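DyP-type peroxidase (Pleurotus ostreatus PC15, PDB 6FSK) probably uses its heme b cofactor and peroxide to oxidise substrates such as dyes, and is linked to oxidation of manganese(II). Local coordinates at residues F25-N30 / D131-I136; D32-N37 / H163-E168; F79-L84 / N96-G101; E125-K130 / E168-R173. The protein carries 1 engineered substitution. All coordinates share one frame; numbering follows the deposited sequence. Where two conformers were deposited one is given.

Contact 1 of 4, residues F25-N30 / D131-I136; sequences FFDVTN and DIHGVI
The F26 ring lays one face over G134, whose CA is 4.0 Å from the F26 ring centroid in a CH-pi contact; V28 CG2 and I136 N sit at its edge. F25 meets V135 in a similar way, with V135 CG2 over one face and 3.6 Å from F25 CE1. The third flat group, the H133 imidazole, carries D27 OD1 3.6 Å above its plane, over the centre, and the carboxylate is turned 53° from the ring. At the imidazole's edge ND1 accepts V28 N at 3.0 Å (158°), tilted slightly from the ring plane. Replacing H133 with an alanine would probably leave V28 N without this acceptor and uncover one side of the D27 carboxylate. The F26 torsion (chi1 68°) places CG between the backbone N and the carbonyl carbon, which swings the ring across G134, where any CB would collide with it. Backbone bonds join the same residues: F26 N gives to G134 O at 3.0 Å, while F26 O takes two donors, H133 N at 2.8 Å and G134 N at 3.2 Å. Beyond V135, F470 continues the apolar layer, and D131 turns its carboxylate to R103. With H133 and G134 both facing F26, this is a classic beta bulge, set where strand 134-140 joins strand 20-28 in the antiparallel sheet of the DyP alpha+beta barrel domain.

Contact 2 of 4, residues D32-N37 / H163-E168; sequences DQFKAN and HASISE
Q33 and N37 supply the polar side of this contact, one helical turn apart, against H163, A164 and S165. N37 ND2 donates to S165 OG at 2.7 Å, but the bond is bent to 127° and counts as weak; the hydroxyl has a second weak partner in F157 O. Q33 keeps its chain extended, CG anti to the backbone N (chi1 -172°), which carries the amide out to the H163 carbonyl, with NE2 2.9 Å from H163 O. Two waters bridge the segments: one accepts from N37 ND2 at 2.8 Å and donates to H163 O at 3.0 Å, and another lies between Q33 OE1 and A164 O, doubtfully close to the former. An alanine in place of Q33 would probably take the amide away from the H163 carbonyl and open a gap beside S165 CB.

The apolar contact is F34 against I166, whose CG2 reaches F34 CD1 at 3.4 Å. F34 also meets the F157 ring and touches V28 and L87. Separately, S165 CB packs on the helix backbone, 3.6 Å from F34 N.

Helix 31-41, following strand 20-28 directly, thus packs against the start of edge strand 166-175, as expected of a ferredoxin-like alpha+beta unit with strand order 4-1-3-2.

Contact 3 of 4, residues F79-L84 / N96-G101; sequences FSHLGL and NAFTTG
H81 and F98 share one first torsion, CG anti to the backbone N (chi1 173° in both), and this turns each side chain toward the other segment. There H81 CB rides over one face of the F98 ring, 4.1 Å from the F98 centroid in a CH-pi contact. The edge of that ring is met by F79 O, 3.5 Å from F98 CE1, and by L84 CD1, 3.8 Å from F98 CZ. T99 CG2 in turn covers one face of the H81 imidazole, 4.1 Å from the H81 centroid, while T99 OG1 bonds to D95 O. F239 adds an edge-to-face partner for F98.

S80 OG caps the start of helix 81-86 by accepting G83 N at 3.0 Å, and the same hydroxyl hydrogen-bonds I132 O. No direct hydrogen bond joins the segments. Instead a water accepts from H81 N at 2.9 Å and donates to F98 O at 2.8 Å. The polar link between them therefore depends on this one water, while CH-pi and apolar contacts do the rest.

Contact 4 of 4, residues E125-K130 / E168-R173; sequences EAPFLK and EVTHVR
P127 and V169 bring their CA atoms to 6.1 Å where the loop 125-130, turned by three backbone bonds in which the N-H groups of F128, L129 and K130 each reach back three residues, passes segment 168-173. That segment belongs to strand 166-175, an edge strand of the sheet in the DyP alpha+beta barrel domain, and it carries a classic beta bulge, V169 and T170 both facing F25. No hydrogen bond crosses between loop and strand; the contact rests on carbon against carbon and carbon against carbonyl.

V169 holds CG1 anti to its backbone N (chi1 173°), which sets that methyl 3.4 Å from P127 O, an oxygen already taken by K130 N at 3.1 Å. Next along, T170 CB rests 3.6 Å from P127 CB, the two side chains slanting across each other. T170 CG2 then turns to F128, meeting the ring at CZ. F128 also packs edge-to-face with F25, so the loop reaches past the strand to its neighbour.

On the strand itself H171 ND1 donates to E168 OE2 at 2.7 Å, in the plane of the imidazole and on the syn side of the carboxylate, tilted 26° from the carboxylate plane. At the far end V172 CG1 comes up to the edge of the F128 ring, 4.1 Å from F128 CZ.

Contact 1 is the hub: its centre lies about 10 Å from those of contacts 2 and 4 and about 12 Å from that of contact 3. Probable hydrogen bonds pair its first segment with the chain at 163-173, T29 N to S165 O (2.9 Å) just beyond the strands, at contact 2, and F25 O to V169 N (2.8 Å) within them, at contact 4. On the other flank H133 O probably accepts S80 N at 3.0 Å, tying in contact 3. Contacts 2 and 4 share strand 166-175 and E168, with centres about 19 Å apart. The heme lies beyond contact 4: V172's side chain is about 14 Å from it, and F25's is about 11 Å from that of heme-binding F382.

Contact 1 of 4, residues F25-N30 / D131-I136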
loop_
_atom_site.group_PDB
_atom_site.type_symbol
_atom_site.label_atom_id
_atom_site.label_comp_id
_atom_site.label_asym_id
_atom_site.label_seq_id
_atom_site.Cartn_x
_atom_site.Cartn_y
_atom_site.Cartn_z
ATOM N N PHE A 25 -15.895 -1.263 -8.531
ATOM C CA PHE A 25 -15.180 -1.785 -9.692
ATOM C C PHE A 25 -16.162 -2.062 -10.842
ATOM O O PHE A 25 -17.196 -2.679 -10.628
ATOM C CB PHE A 25 -14.420 -3.059 -9.345
ATOM C CG PHE A 25 -13.420 -2.874 -8.240
ATOM C CD1 PHE A 25 -12.177 -2.390 -8.553
ATOM C CD2 PHE A 25 -13.680 -3.204 -6.936
ATOM C CE1 PHE A 25 -11.193 -2.221 -7.550
ATOM C CE2 PHE A 25 -12.711 -3.000 -5.932
ATOM C CZ PHE A 25 -11.497 -2.491 -6.250
ATOM N N PHE A 26 -15.863 -1.528 -12.022
ATOM C CA PHE A 26 -16.822 -1.535 -13.112
ATOM C C PHE A 26 -16.208 -1.972 -14.403
ATOM O O PHE A 26 -14.949 -1.967 -14.637
ATOM C CB PHE A 26 -17.467 -0.156 -13.238
ATOM C CG PHE A 26 -16.516 0.924 -13.716
ATOM C CD1 PHE A 26 -16.343 1.196 -15.041
ATOM C CD2 PHE A 26 -15.865 1.719 -12.814
ATOM C CE1 PHE A 26 -15.499 2.204 -15.442
ATOM C CE2 PHE A 26 -15.015 2.703 -13.192
ATOM C CZ PHE A 26 -14.828 2.953 -14.511
ATOM N N ASP A 27 -17.107 -2.362 -15.330
ATOM C CA ASP A 27 -16.805 -2.563 -16.745
ATOM C C ASP A 27 -17.617 -1.517 -17.521
ATOM O O ASP A 27 -18.667 -1.058 -17.088
ATOM C CB ASP A 27 -17.190 -3.891 -17.269
ATOM C CG ASP A 27 -16.383 -4.984 -16.756
ATOM O OD1 ASP A 27 -15.138 -4.816 -16.500
ATOM O OD2 ASP A 27 -16.983 -6.109 -16.572
ATOM N N VAL A 28 -16.991 -1.027 -18.600
ATOM C CA VAL A 28 -17.616 -0.119 -19.574
ATOM C C VAL A 28 -18.396 -0.973 -20.528
ATOM O O VAL A 28 -17.819 -1.838 -21.173
ATOM C CB VAL A 28 -16.554 0.697 -20.355
ATOM C CG1 VAL A 28 -17.287 1.615 -21.366
ATOM C CG2 VAL A 28 -15.775 1.591 -19.379
ATOM N N THR A 29 -19.710 -0.714 -20.637
ATOM C CA THR A 29 -20.574 -1.487 -21.542
ATOM C C THR A 29 -20.944 -0.743 -22.857
ATOM O O THR A 29 -21.270 -1.409 -23.845
ATOM C CB THR A 29 -21.850 -1.994 -20.832
ATOM O OG1 THR A 29 -22.556 -0.908 -20.274
ATOM C CG2 THR A 29 -21.503 -2.960 -19.692
ATOM N N ASN A 30 -20.913 0.596 -22.858
ATOM C CA ASN A 30 -21.199 1.399 -24.045
ATOM C C ASN A 30 -20.167 2.560 -23.978
ATOM O O ASN A 30 -20.290 3.452 -23.158
ATOM C CB ASN A 30 -22.627 1.850 -23.904
ATOM C CG ASN A 30 -23.060 2.768 -25.002
ATOM O OD1 ASN A 30 -22.238 3.491 -25.653
ATOM N ND2 ASN A 30 -24.350 2.781 -25.195
ATOM N N ASP A 131 -12.600 -9.434 -15.981
ATOM C CA ASP A 131 -11.970 -8.214 -16.462
ATOM C C ASP A 131 -12.662 -7.026 -15.784
ATOM O O ASP A 131 -13.894 -6.858 -15.753
ATOM C CB ASP A 131 -12.211 -8.037 -17.985
ATOM C CG ASP A 131 -11.381 -8.980 -18.883
ATOM O OD1 ASP A 131 -10.673 -9.854 -18.445
ATOM O OD2 ASP A 131 -11.513 -8.771 -20.135
ATOM N N ILE A 132 -11.822 -6.181 -15.199
ATOM C CA ILE A 132 -12.262 -4.933 -14.554
ATOM C C ILE A 132 -11.662 -3.800 -15.370
ATOM O O ILE A 132 -10.447 -3.804 -15.619
ATOM C CB ILE A 132 -11.797 -4.849 -13.086
ATOM C CG1 ILE A 132 -12.530 -5.949 -12.317
ATOM C CG2 ILE A 132 -12.024 -3.460 -12.542
ATOM C CD1 ILE A 132 -12.012 -6.168 -10.912
ATOM N N HIS A 133 -12.476 -2.824 -15.761
ATOM C CA HIS A 133 -12.022 -1.678 -16.601
ATOM C C HIS A 133 -11.639 -0.425 -15.796
ATOM O O HIS A 133 -10.831 0.346 -16.277
ATOM C CB HIS A 133 -13.124 -1.330 -17.594
ATOM C CG HIS A 133 -13.334 -2.380 -18.614
ATOM N ND1 HIS A 133 -14.489 -2.435 -19.377
ATOM C CD2 HIS A 133 -12.613 -3.463 -18.951
ATOM C CE1 HIS A 133 -14.409 -3.473 -20.185
ATOM N NE2 HIS A 133 -13.286 -4.114 -19.959
ATOM N N GLY A 134 -12.195 -0.254 -14.604
ATOM C CA GLY A 134 -11.901 0.862 -13.758
ATOM C C GLY A 134 -12.456 0.715 -12.388
ATOM O O GLY A 134 -13.179 -0.256 -12.096
ATOM N N VAL A 135 -12.135 1.674 -11.548
ATOM C CA VAL A 135 -12.663 1.818 -10.221
ATOM C C VAL A 135 -13.060 3.252 -9.968
ATOM O O VAL A 135 -12.289 4.154 -10.294
ATOM C CB VAL A 135 -11.668 1.269 -9.154
ATOM C CG1 VAL A 135 -10.292 1.965 -9.123
ATOM C CG2 VAL A 135 -12.253 1.251 -7.755
ATOM N N ILE A 136 -14.211 3.444 -9.426
ATOM C CA ILE A 136 -14.683 4.692 -8.864
ATOM C C ILE A 136 -14.631 4.486 -7.346
ATOM O O ILE A 136 -15.183 3.502 -6.860
ATOM C CB ILE A 136 -16.112 5.079 -9.326
ATOM C CG1 ILE A 136 -16.057 5.473 -10.792
ATOM C CG2 ILE A 136 -16.663 6.205 -8.473
ATOM C CD1 ILE A 136 -17.394 5.325 -11.440
#

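Contact 2 of 4, residues D32-N37 / H163-E168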
loop_
_atom_site.group_PDB
_atom_site.type_symbol
_atom_site.label_atom_id
_atom_site.label_comp_id
_atom_site.label_asym_id
_atom_site.label_seq_id
_atom_site.Cartn_x
_atom_site.Cartn_y
_atom_site.Cartn_z
ATOM N N ASP A 32 -19.247 5.000 -26.158
ATOM C CA ASP A 32 -19.499 6.417 -26.456
ATOM C C ASP A 32 -20.468 7.016 -25.440
ATOM O O ASP A 32 -20.407 8.193 -25.126
ATOM C CB ASP A 32 -19.974 6.632 -27.925
ATOM C CG ASP A 32 -18.933 6.223 -28.977
ATOM O OD1 ASP A 32 -17.693 6.408 -28.849
ATOM O OD2 ASP A 32 -19.390 5.690 -30.029
ATOM N N GLN A 33 -21.386 6.236 -24.857
ATOM C CA GLN A 33 -22.225 6.760 -23.848
ATOM C C GLN A 33 -21.424 7.026 -22.533
ATOM O O GLN A 33 -21.700 7.960 -21.817
ATOM C CB GLN A 33 -23.269 5.755 -23.517
ATOM C CG GLN A 33 -24.306 6.317 -22.582
ATOM C CD GLN A 33 -25.423 5.314 -22.351
ATOM O OE1 GLN A 33 -25.230 4.081 -22.527
ATOM N NE2 GLN A 33 -26.578 5.813 -21.982
ATOM N N PHE A 34 -20.469 6.141 -22.289
ATOM C CA PHE A 34 -19.583 6.312 -21.137
ATOM C C PHE A 34 -18.873 7.634 -21.222
ATOM O O PHE A 34 -18.829 8.416 -20.240
ATOM C CB PHE A 34 -18.562 5.169 -21.037
ATOM C CG PHE A 34 -17.572 5.360 -19.899
ATOM C CD1 PHE A 34 -17.953 5.063 -18.623
ATOM C CD2 PHE A 34 -16.301 5.873 -20.118
ATOM C CE1 PHE A 34 -17.075 5.284 -17.554
ATOM C CE2 PHE A 34 -15.402 6.006 -19.091
ATOM C CZ PHE A 34 -15.800 5.713 -17.804
ATOM N N LYS A 35 -18.335 7.918 -22.412
ATOM C CA LYS A 35 -17.588 9.183 -22.558
ATOM C C LYS A 35 -18.486 10.355 -22.450
ATOM O O LYS A 35 -18.164 11.331 -21.846
ATOM C CB LYS A 35 -16.783 9.190 -23.820
ATOM C CG LYS A 35 -15.694 8.154 -23.910
ATOM C CD LYS A 35 -14.888 8.344 -25.174
ATOM C CE LYS A 35 -13.951 7.201 -25.333
ATOM N NZ LYS A 35 -12.866 7.438 -26.321
ATOM N N ALA A 36 -19.742 10.277 -22.947
ATOM C CA ALA A 36 -20.639 11.384 -22.735
ATOM C C ALA A 36 -20.969 11.564 -21.222
ATOM O O ALA A 36 -21.066 12.670 -20.710
ATOM C CB ALA A 36 -21.927 11.161 -23.558
ATOM N N ASN A 37 -21.202 10.428 -20.481
ATOM C CA ASN A 37 -21.530 10.499 -19.111
ATOM C C ASN A 37 -20.331 11.054 -18.233
ATOM O O ASN A 37 -20.494 11.763 -17.253
ATOM C CB ASN A 37 -21.912 9.103 -18.591
ATOM C CG ASN A 37 -23.181 8.558 -19.179
ATOM O OD1 ASN A 37 -24.009 9.277 -19.820
ATOM N ND2 ASN A 37 -23.371 7.296 -18.998
ATOM N N HIS A 163 -30.208 1.889 -19.712
ATOM C CA HIS A 163 -29.332 2.831 -20.384
ATOM C C HIS A 163 -28.002 2.958 -19.662
ATOM O O HIS A 163 -27.316 3.938 -19.834
ATOM C CB HIS A 163 -30.010 4.242 -20.537
ATOM C CG HIS A 163 -30.341 4.956 -19.282
ATOM N ND1 HIS A 163 -31.566 4.832 -18.662
ATOM C CD2 HIS A 163 -29.628 5.784 -18.508
ATOM C CE1 HIS A 163 -31.586 5.556 -17.569
ATOM N NE2 HIS A 163 -30.396 6.103 -17.430
ATOM N N ALA A 164 -27.621 1.944 -18.912
ATOM C CA ALA A 164 -26.318 2.028 -18.229
ATOM C C ALA A 164 -25.198 2.129 -19.238
ATOM O O ALA A 164 -25.165 1.378 -20.204
ATOM C CB ALA A 164 -26.125 0.761 -17.403
ATOM N N SER A 165 -24.143 2.862 -18.846
ATOM C CA SER A 165 -22.929 2.759 -19.624
ATOM C C SER A 165 -21.791 2.007 -18.954
ATOM O O SER A 165 -20.776 1.762 -19.565
ATOM C CB SER A 165 -22.416 4.157 -19.989
ATOM O OG SER A 165 -22.139 4.890 -18.838
ATOM N N ILE A 166 -22.008 1.647 -17.690
ATOM C CA ILE A 166 -21.066 0.741 -17.027
ATOM C C ILE A 166 -21.873 -0.312 -16.278
ATOM O O ILE A 166 -23.060 -0.087 -15.952
ATOM C CB ILE A 166 -20.171 1.503 -16.027
ATOM C CG1 ILE A 166 -20.916 2.073 -14.784
ATOM C CG2 ILE A 166 -19.344 2.594 -16.741
ATOM C CD1 ILE A 166 -20.163 2.944 -13.823
ATOM N N SER A 167 -21.172 -1.353 -15.837
ATOM C CA SER A 167 -21.796 -2.304 -14.935
ATOM C C SER A 167 -20.883 -2.621 -13.781
ATOM O O SER A 167 -19.648 -2.545 -13.943
ATOM C CB SER A 167 -22.044 -3.488 -15.794
ATOM O OG SER A 167 -21.741 -4.714 -15.279
ATOM N N GLU A 168 -21.485 -2.896 -12.641
ATOM C CA GLU A 168 -20.739 -3.253 -11.428
ATOM C C GLU A 168 -20.145 -4.646 -11.606
ATOM O O GLU A 168 -20.867 -5.619 -11.920
ATOM C CB GLU A 168 -21.633 -3.202 -10.182
ATOM C CG GLU A 168 -20.819 -3.683 -8.966
ATOM C CD GLU A 168 -21.610 -3.601 -7.628
ATOM O OE1 GLU A 168 -22.774 -3.140 -7.549
ATOM O OE2 GLU A 168 -21.008 -3.995 -6.620
HETATM O O HOH W 1 -26.569 2.103 -22.860
HETATM O O HOH W 2 -25.974 6.392 -18.787
#

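Contact 3 of 4, residues F79-L84 / N96-G101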
loop_
_atom_site.group_PDB
_atom_site.type_symbol
_atom_site.label_atom_id
_atom_site.label_comp_id
_atom_site.label_asym_id
_atom_site.label_seq_id
_atom_site.Cartn_x
_atom_site.Cartn_y
_atom_site.Cartn_z
ATOM N N PHE A 79 -8.295 3.799 -14.018
ATOM C CA PHE A 79 -8.592 2.903 -15.119
ATOM C C PHE A 79 -7.532 1.874 -15.325
ATOM O O PHE A 79 -6.299 2.169 -15.313
ATOM C CB PHE A 79 -8.727 3.705 -16.451
ATOM C CG PHE A 79 -9.903 4.583 -16.491
ATOM C CD1 PHE A 79 -11.122 4.091 -16.933
ATOM C CD2 PHE A 79 -9.831 5.861 -16.027
ATOM C CE1 PHE A 79 -12.247 4.885 -16.916
ATOM C CE2 PHE A 79 -10.951 6.703 -16.025
ATOM C CZ PHE A 79 -12.177 6.176 -16.445
ATOM N N SER A 80 -7.958 0.618 -15.588
ATOM C CA SER A 80 -6.999 -0.409 -15.872
ATOM C C SER A 80 -6.566 -0.424 -17.324
ATOM O O SER A 80 -7.151 0.233 -18.156
ATOM C CB SER A 80 -7.605 -1.795 -15.550
ATOM O OG SER A 80 -8.634 -2.085 -16.540
ATOM N N HIS A 81 -5.578 -1.256 -17.636
ATOM C CA HIS A 81 -5.139 -1.370 -19.021
ATOM C C HIS A 81 -6.240 -1.927 -19.871
ATOM O O HIS A 81 -6.501 -1.410 -20.944
ATOM C CB HIS A 81 -3.926 -2.215 -19.108
ATOM C CG HIS A 81 -3.527 -2.518 -20.531
ATOM N ND1 HIS A 81 -2.913 -1.600 -21.349
ATOM C CD2 HIS A 81 -3.712 -3.621 -21.265
ATOM C CE1 HIS A 81 -2.683 -2.148 -22.535
ATOM N NE2 HIS A 81 -3.136 -3.385 -22.504
ATOM N N LEU A 82 -6.964 -2.880 -19.318
ATOM C CA LEU A 82 -8.116 -3.400 -20.066
ATOM C C LEU A 82 -9.121 -2.306 -20.317
ATOM O O LEU A 82 -9.825 -2.266 -21.364
ATOM C CB LEU A 82 -8.760 -4.542 -19.294
ATOM C CG LEU A 82 -7.892 -5.794 -19.197
ATOM C CD1 LEU A 82 -8.329 -6.670 -18.050
ATOM C CD2 LEU A 82 -7.860 -6.579 -20.498
ATOM N N GLY A 83 -9.359 -1.449 -19.371
ATOM C CA GLY A 83 -10.293 -0.382 -19.568
ATOM C C GLY A 83 -9.857 0.663 -20.590
ATOM O O GLY A 83 -10.667 1.157 -21.399
ATOM N N LEU A 84 -8.582 1.007 -20.548
ATOM C CA LEU A 84 -8.007 1.860 -21.589
ATOM C C LEU A 84 -8.221 1.268 -22.952
ATOM O O LEU A 84 -8.701 1.978 -23.855
ATOM C CB LEU A 84 -6.514 2.180 -21.334
ATOM C CG LEU A 84 -6.277 2.997 -20.016
ATOM C CD1 LEU A 84 -4.750 3.173 -19.973
ATOM C CD2 LEU A 84 -7.011 4.275 -19.924
ATOM N N ASN A 96 5.148 -2.444 -17.495
ATOM C CA ASN A 96 4.903 -3.824 -17.873
ATOM C C ASN A 96 3.848 -4.459 -16.952
ATOM O O ASN A 96 2.977 -5.165 -17.413
ATOM C CB ASN A 96 6.166 -4.627 -17.751
ATOM C CG ASN A 96 7.241 -4.196 -18.688
ATOM O OD1 ASN A 96 8.445 -4.125 -18.295
ATOM N ND2 ASN A 96 6.848 -3.874 -19.896
ATOM N N ALA A 97 3.936 -4.218 -15.657
ATOM C CA ALA A 97 2.963 -4.788 -14.694
ATOM C C ALA A 97 1.571 -4.315 -14.985
ATOM O O ALA A 97 0.623 -5.088 -15.066
ATOM C CB ALA A 97 3.396 -4.424 -13.277
ATOM N N PHE A 98 1.393 -2.986 -15.165
ATOM C CA PHE A 98 0.107 -2.400 -15.472
ATOM C C PHE A 98 -0.483 -3.038 -16.765
ATOM O O PHE A 98 -1.631 -3.361 -16.857
ATOM C CB PHE A 98 0.286 -0.893 -15.708
ATOM C CG PHE A 98 -0.941 -0.182 -16.198
ATOM C CD1 PHE A 98 -1.972 0.098 -15.362
ATOM C CD2 PHE A 98 -1.068 0.215 -17.525
ATOM C CE1 PHE A 98 -3.093 0.794 -15.730
ATOM C CE2 PHE A 98 -2.218 0.883 -17.932
ATOM C CZ PHE A 98 -3.217 1.152 -17.081
ATOM N N THR A 99 0.364 -3.149 -17.780
ATOM C CA THR A 99 -0.074 -3.628 -19.095
ATOM C C THR A 99 -0.468 -5.126 -19.060
ATOM O O THR A 99 -1.472 -5.529 -19.642
ATOM C CB THR A 99 1.019 -3.308 -20.081
ATOM O OG1 THR A 99 1.111 -1.870 -20.168
ATOM C CG2 THR A 99 0.664 -3.902 -21.430
ATOM N N THR A 100 0.302 -5.894 -18.323
ATOM C CA THR A 100 0.033 -7.313 -18.093
ATOM C C THR A 100 -1.270 -7.499 -17.325
ATOM O O THR A 100 -2.049 -8.419 -17.573
ATOM C CB THR A 100 1.242 -7.903 -17.370
ATOM O OG1 THR A 100 2.362 -7.962 -18.290
ATOM C CG2 THR A 100 1.009 -9.277 -16.879
ATOM N N GLY A 101 -1.528 -6.621 -16.371
ATOM C CA GLY A 101 -2.635 -6.733 -15.409
ATOM C C GLY A 101 -2.283 -7.620 -14.254
ATOM O O GLY A 101 -1.426 -8.451 -14.346
HETATM O O HOH W 3 -4.085 -2.804 -15.652
#

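Contact 4 of 4, residues E125-K130 / E168-R173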
loop_
_atom_site.group_PDB
_atom_site.type_symbol
_atom_site.label_atom_id
_atom_site.label_comp_id
_atom_site.label_asym_id
_atom_site.label_seq_id
_atom_site.Cartn_x
_atom_site.Cartn_y
_atom_site.Cartn_z
ATOM N N GLU A 125 -11.244 -14.084 -4.975
ATOM C CA GLU A 125 -12.683 -14.057 -5.076
ATOM C C GLU A 125 -13.124 -13.912 -6.522
ATOM O O GLU A 125 -12.512 -13.257 -7.376
ATOM C CB GLU A 125 -13.275 -12.931 -4.261
ATOM C CG GLU A 125 -13.012 -13.037 -2.794
ATOM C CD GLU A 125 -13.751 -12.105 -1.953
ATOM O OE1 GLU A 125 -14.439 -11.204 -2.492
ATOM O OE2 GLU A 125 -13.587 -12.226 -0.713
ATOM N N ALA A 126 -14.248 -14.554 -6.899
ATOM C CA ALA A 126 -14.663 -14.607 -8.301
ATOM C C ALA A 126 -14.732 -13.325 -9.078
ATOM O O ALA A 126 -14.276 -13.259 -10.236
ATOM C CB ALA A 126 -15.973 -15.389 -8.392
ATOM N N PRO A 127 -15.226 -12.269 -8.485
ATOM C CA PRO A 127 -15.356 -11.046 -9.250
ATOM C C PRO A 127 -14.003 -10.483 -9.695
ATOM O O PRO A 127 -13.873 -9.882 -10.755
ATOM C CB PRO A 127 -16.057 -10.097 -8.323
ATOM C CG PRO A 127 -16.718 -10.967 -7.328
ATOM C CD PRO A 127 -15.961 -12.223 -7.194
ATOM N N PHE A 128 -12.938 -10.769 -8.922
ATOM C CA PHE A 128 -11.619 -10.246 -9.308
ATOM C C PHE A 128 -10.909 -11.048 -10.347
ATOM O O PHE A 128 -9.850 -10.666 -10.829
ATOM C CB PHE A 128 -10.745 -10.029 -8.019
ATOM C CG PHE A 128 -11.234 -8.873 -7.159
ATOM C CD1 PHE A 128 -10.955 -7.554 -7.571
ATOM C CD2 PHE A 128 -11.972 -9.050 -6.019
ATOM C CE1 PHE A 128 -11.440 -6.495 -6.832
ATOM C CE2 PHE A 128 -12.441 -7.968 -5.258
ATOM C CZ PHE A 128 -12.140 -6.702 -5.669
ATOM N N LEU A 129 -11.545 -12.174 -10.741
ATOM C CA LEU A 129 -11.103 -12.957 -11.846
ATOM C C LEU A 129 -11.726 -12.461 -13.114
ATOM O O LEU A 129 -11.294 -12.852 -14.183
ATOM C CB LEU A 129 -11.330 -14.457 -11.581
ATOM C CG LEU A 129 -10.555 -15.041 -10.443
ATOM C CD1 LEU A 129 -10.909 -16.521 -10.365
ATOM C CD2 LEU A 129 -9.081 -14.854 -10.678
ATOM N N LYS A 130 -12.698 -11.582 -13.053
ATOM C CA LYS A 130 -13.271 -10.966 -14.258
ATOM C C LYS A 130 -12.469 -9.811 -14.719
ATOM O O LYS A 130 -11.730 -9.194 -13.940
ATOM C CB LYS A 130 -14.700 -10.518 -14.039
ATOM C CG LYS A 130 -15.617 -11.604 -13.574
ATOM C CD LYS A 130 -17.092 -11.199 -13.597
ATOM C CE LYS A 130 -18.000 -12.450 -13.505
ATOM N NZ LYS A 130 -17.565 -13.437 -12.413
ATOM N N GLU A 168 -21.485 -2.896 -12.641
ATOM C CA GLU A 168 -20.739 -3.253 -11.428
ATOM C C GLU A 168 -20.145 -4.646 -11.606
ATOM O O GLU A 168 -20.867 -5.619 -11.920
ATOM C CB GLU A 168 -21.633 -3.202 -10.182
ATOM C CG GLU A 168 -20.819 -3.683 -8.966
ATOM C CD GLU A 168 -21.610 -3.601 -7.628
ATOM O OE1 GLU A 168 -22.774 -3.140 -7.549
ATOM O OE2 GLU A 168 -21.008 -3.995 -6.620
ATOM N N VAL A 169 -18.823 -4.775 -11.380
ATOM C CA VAL A 169 -18.159 -6.056 -11.244
ATOM C C VAL A 169 -18.348 -6.499 -9.779
ATOM O O VAL A 169 -18.728 -7.643 -9.500
ATOM C CB VAL A 169 -16.676 -6.019 -11.691
ATOM C CG1 VAL A 169 -16.035 -7.366 -11.351
ATOM C CG2 VAL A 169 -16.613 -5.731 -13.212
ATOM N N THR A 170 -17.935 -5.634 -8.869
ATOM C CA THR A 170 -18.095 -5.823 -7.468
ATOM C C THR A 170 -17.782 -4.543 -6.758
ATOM O O THR A 170 -17.377 -3.491 -7.412
ATOM C CB THR A 170 -17.225 -6.969 -6.870
ATOM O OG1 THR A 170 -17.721 -7.277 -5.552
ATOM C CG2 THR A 170 -15.745 -6.519 -6.810
ATOM N N HIS A 171 -18.014 -4.489 -5.448
ATOM C CA HIS A 171 -17.552 -3.317 -4.677
ATOM C C HIS A 171 -17.015 -3.848 -3.347
ATOM O O HIS A 171 -17.436 -4.921 -2.870
ATOM C CB HIS A 171 -18.602 -2.194 -4.476
ATOM C CG HIS A 171 -19.751 -2.544 -3.592
ATOM N ND1 HIS A 171 -20.913 -3.130 -4.051
ATOM C CD2 HIS A 171 -19.952 -2.291 -2.294
ATOM C CE1 HIS A 171 -21.749 -3.273 -3.039
ATOM N NE2 HIS A 171 -21.221 -2.704 -1.987
ATOM N N VAL A 172 -16.067 -3.133 -2.775
ATOM C CA VAL A 172 -15.551 -3.419 -1.454
ATOM C C VAL A 172 -15.607 -2.191 -0.553
ATOM O O VAL A 172 -15.549 -1.059 -1.041
ATOM C CB VAL A 172 -14.120 -3.992 -1.515
ATOM C CG1 VAL A 172 -14.004 -5.251 -2.327
ATOM C CG2 VAL A 172 -13.155 -2.960 -2.024
ATOM N N ARG A 173 -15.750 -2.404 0.741
ATOM C CA ARG A 173 -15.825 -1.309 1.679
ATOM C C ARG A 173 -14.729 -1.436 2.724
ATOM O O ARG A 173 -14.529 -2.521 3.287
ATOM C CB ARG A 173 -17.173 -1.210 2.354
ATOM C CG ARG A 173 -17.398 0.123 3.087
ATOM C CD ARG A 173 -18.744 0.086 3.812
ATOM N NE ARG A 173 -18.634 -0.710 5.011
ATOM C CZ ARG A 173 -19.645 -1.214 5.719
ATOM N NH1 ARG A 173 -20.947 -0.955 5.397
ATOM N NH2 ARG A 173 -19.389 -1.849 6.819
#